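Local coordinates for protein FdxN element excision controlling factor XisI (Anabaena variabilis ATCC 29413, PDB 2NVM) that probably controls, together with its partner proteins XisF and XisH, the site-specific excision of the fdxN element during rearrangement of nitrogen-fixation genes, at residues 83-88 against 92-97. Sequence-based numbering, arbitrary orientation.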
loop_
_atom_site.group_PDB
_atom_site.type_symbol
_atom_site.label_atom_id
_atom_site.label_comp_id
_atom_site.label_asym_id
_atom_site.label_seq_id
_atom_site.Cartn_x
_atom_site.Cartn_y
_atom_site.Cartn_z
ATOM N N ILE B 83 -13.629 8.980 -3.420
ATOM C CA ILE B 83 -13.073 7.800 -2.761
ATOM C C ILE B 83 -13.077 6.677 -3.795
ATOM O O ILE B 83 -14.122 6.327 -4.318
ATOM C CB ILE B 83 -13.903 7.405 -1.495
ATOM C CG1 ILE B 83 -13.820 8.539 -0.442
ATOM C CG2 ILE B 83 -13.432 6.071 -0.904
ATOM C CD1 ILE B 83 -14.736 8.377 0.732
ATOM N N TRP B 84 -11.892 6.134 -4.076
ATOM C CA TRP B 84 -11.687 5.028 -5.014
ATOM C C TRP B 84 -11.445 3.774 -4.199
ATOM O O TRP B 84 -10.475 3.740 -3.468
ATOM C CB TRP B 84 -10.467 5.291 -5.893
ATOM C CG TRP B 84 -10.701 6.253 -6.969
ATOM C CD1 TRP B 84 -10.898 7.594 -6.854
ATOM C CD2 TRP B 84 -10.758 5.950 -8.355
ATOM N NE1 TRP B 84 -11.099 8.153 -8.093
ATOM C CE2 TRP B 84 -11.005 7.168 -9.040
ATOM C CE3 TRP B 84 -10.626 4.760 -9.096
ATOM C CZ2 TRP B 84 -11.130 7.232 -10.448
ATOM C CZ3 TRP B 84 -10.738 4.811 -10.484
ATOM C CH2 TRP B 84 -10.986 6.048 -11.155
ATOM N N ILE B 85 -12.326 2.780 -4.308
ATOM C CA ILE B 85 -12.158 1.477 -3.639
ATOM C C ILE B 85 -11.475 0.623 -4.716
ATOM O O ILE B 85 -12.129 0.144 -5.650
ATOM C CB ILE B 85 -13.469 0.847 -3.145
ATOM C CG1 ILE B 85 -14.259 1.836 -2.257
ATOM C CG2 ILE B 85 -13.154 -0.466 -2.403
ATOM C CD1 ILE B 85 -15.606 1.300 -1.770
ATOM N N GLU B 86 -10.147 0.513 -4.603
ATOM C CA GLU B 86 -9.300 -0.252 -5.541
ATOM C C GLU B 86 -9.262 -1.753 -5.243
ATOM O O GLU B 86 -8.989 -2.538 -6.121
ATOM C CB GLU B 86 -7.869 0.283 -5.514
ATOM C CG GLU B 86 -7.680 1.801 -5.768
ATOM C CD GLU B 86 -7.962 2.282 -7.180
ATOM O OE1 GLU B 86 -8.565 1.581 -8.008
ATOM O OE2 GLU B 86 -7.609 3.434 -7.472
ATOM N N GLU B 87 -9.454 -2.143 -3.992
ATOM C CA GLU B 87 -9.465 -3.552 -3.594
ATOM C C GLU B 87 -10.309 -3.628 -2.341
ATOM O O GLU B 87 -10.159 -2.775 -1.456
ATOM C CB GLU B 87 -8.034 -4.061 -3.343
ATOM C CG GLU B 87 -7.903 -5.556 -2.967
ATOM C CD GLU B 87 -8.423 -6.532 -4.041
ATOM O OE1 GLU B 87 -8.073 -6.364 -5.224
ATOM O OE2 GLU B 87 -9.166 -7.486 -3.685
ATOM N N ASP B 88 -11.194 -4.625 -2.289
ATOM C CA ASP B 88 -12.128 -4.817 -1.205
ATOM C C ASP B 88 -12.249 -6.295 -0.847
ATOM O O ASP B 88 -12.438 -7.123 -1.741
ATOM C CB ASP B 88 -13.514 -4.297 -1.666
ATOM C CG ASP B 88 -14.611 -4.416 -0.579
ATOM O OD1 ASP B 88 -14.301 -4.232 0.614
ATOM O OD2 ASP B 88 -15.780 -4.679 -0.930
ATOM N N LEU B 92 -18.426 -5.376 -0.244
ATOM C CA LEU B 92 -19.038 -4.042 -0.198
ATOM C C LEU B 92 -19.641 -3.601 1.147
ATOM O O LEU B 92 -20.337 -2.595 1.187
ATOM C CB LEU B 92 -19.989 -3.800 -1.409
ATOM C CG LEU B 92 -19.323 -3.849 -2.796
ATOM C CD1 LEU B 92 -20.390 -3.642 -3.858
ATOM C CD2 LEU B 92 -18.187 -2.814 -2.953
ATOM N N ALA B 93 -19.319 -4.295 2.252
ATOM C CA ALA B 93 -19.768 -3.882 3.608
ATOM C C ALA B 93 -19.226 -2.480 3.959
ATOM O O ALA B 93 -19.913 -1.723 4.631
ATOM C CB ALA B 93 -19.362 -4.897 4.682
ATOM N N ILE B 94 -18.022 -2.145 3.469
ATOM C CA ILE B 94 -17.407 -0.817 3.675
ATOM C C ILE B 94 -18.174 0.334 2.987
ATOM O O ILE B 94 -18.070 1.464 3.438
ATOM C CB ILE B 94 -15.882 -0.753 3.272
ATOM C CG1 ILE B 94 -15.642 -0.911 1.764
ATOM C CG2 ILE B 94 -15.049 -1.793 4.061
ATOM C CD1 ILE B 94 -14.152 -0.747 1.416
ATOM N N VAL B 95 -18.884 0.049 1.886
ATOM C CA VAL B 95 -19.707 1.056 1.182
ATOM C C VAL B 95 -20.860 1.534 2.072
ATOM O O VAL B 95 -21.133 2.730 2.106
ATOM C CB VAL B 95 -20.222 0.564 -0.201
ATOM C CG1 VAL B 95 -21.348 1.447 -0.742
ATOM C CG2 VAL B 95 -19.067 0.483 -1.183
ATOM N N ASP B 96 -21.505 0.596 2.777
ATOM C CA ASP B 96 -22.579 0.900 3.726
ATOM C C ASP B 96 -22.089 1.869 4.802
ATOM O O ASP B 96 -22.782 2.830 5.124
ATOM C CB ASP B 96 -23.134 -0.374 4.394
ATOM C CG ASP B 96 -23.904 -1.269 3.422
ATOM O OD1 ASP B 96 -24.812 -0.760 2.723
ATOM O OD2 ASP B 96 -23.627 -2.492 3.395
ATOM N N GLU B 97 -20.873 1.634 5.305
ATOM C CA GLU B 97 -20.270 2.513 6.318
ATOM C C GLU B 97 -20.015 3.935 5.798
ATOM O O GLU B 97 -20.261 4.902 6.527
ATOM C CB GLU B 97 -19.056 1.843 6.977
ATOM C CG GLU B 97 -19.522 0.571 7.749
ATOM C CD GLU B 97 -18.545 0.046 8.757
ATOM O OE1 GLU B 97 -17.328 0.209 8.565
ATOM O OE2 GLU B 97 -18.998 -0.551 9.755
#
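The first half of a beta-alpha-beta unit turns here: strand 82-87 leads through a short loop into helix 93-100, whose Ile94 packs on Ile85 and Asp88 and whose Val95 packs on Ile85, and the chain later returns as strand 108-110, parallel to 82-87. Ile85 points at the helix. Its CG1 branch lies beside the backbone N (chi1 -53°) and runs on extended, bringing CD1 to 3.6 Å from CG2 of Val95. Its other branch, CG2, meets the tip of Ile94 head-on, 4.0 Å from CD1. Leu76 and Leu110 close in on Ile85 from the flanking strands, and Tyr19 of helix 4-23 touches Ile94, so this apolar patch is buried. Asp88 ties the loop together with both carboxylate oxygens. OD1 accepts a hydrogen bond from the hydroxyl of Thr90, an oxygen that in turn takes the N-H of Ile94. The carboxylate also runs past the Ile94 side chain in the opposite direction, OD1 lying 3.6 Å from CD1. Asp88 CG stands anti to its own N (chi1 -179°), which carries OD2 across the loop to Leu92; the syn lone pair of OD2 accepts the N-H of Leu92, N to OD2 2.8 Å, with an N-H...O angle of 151°.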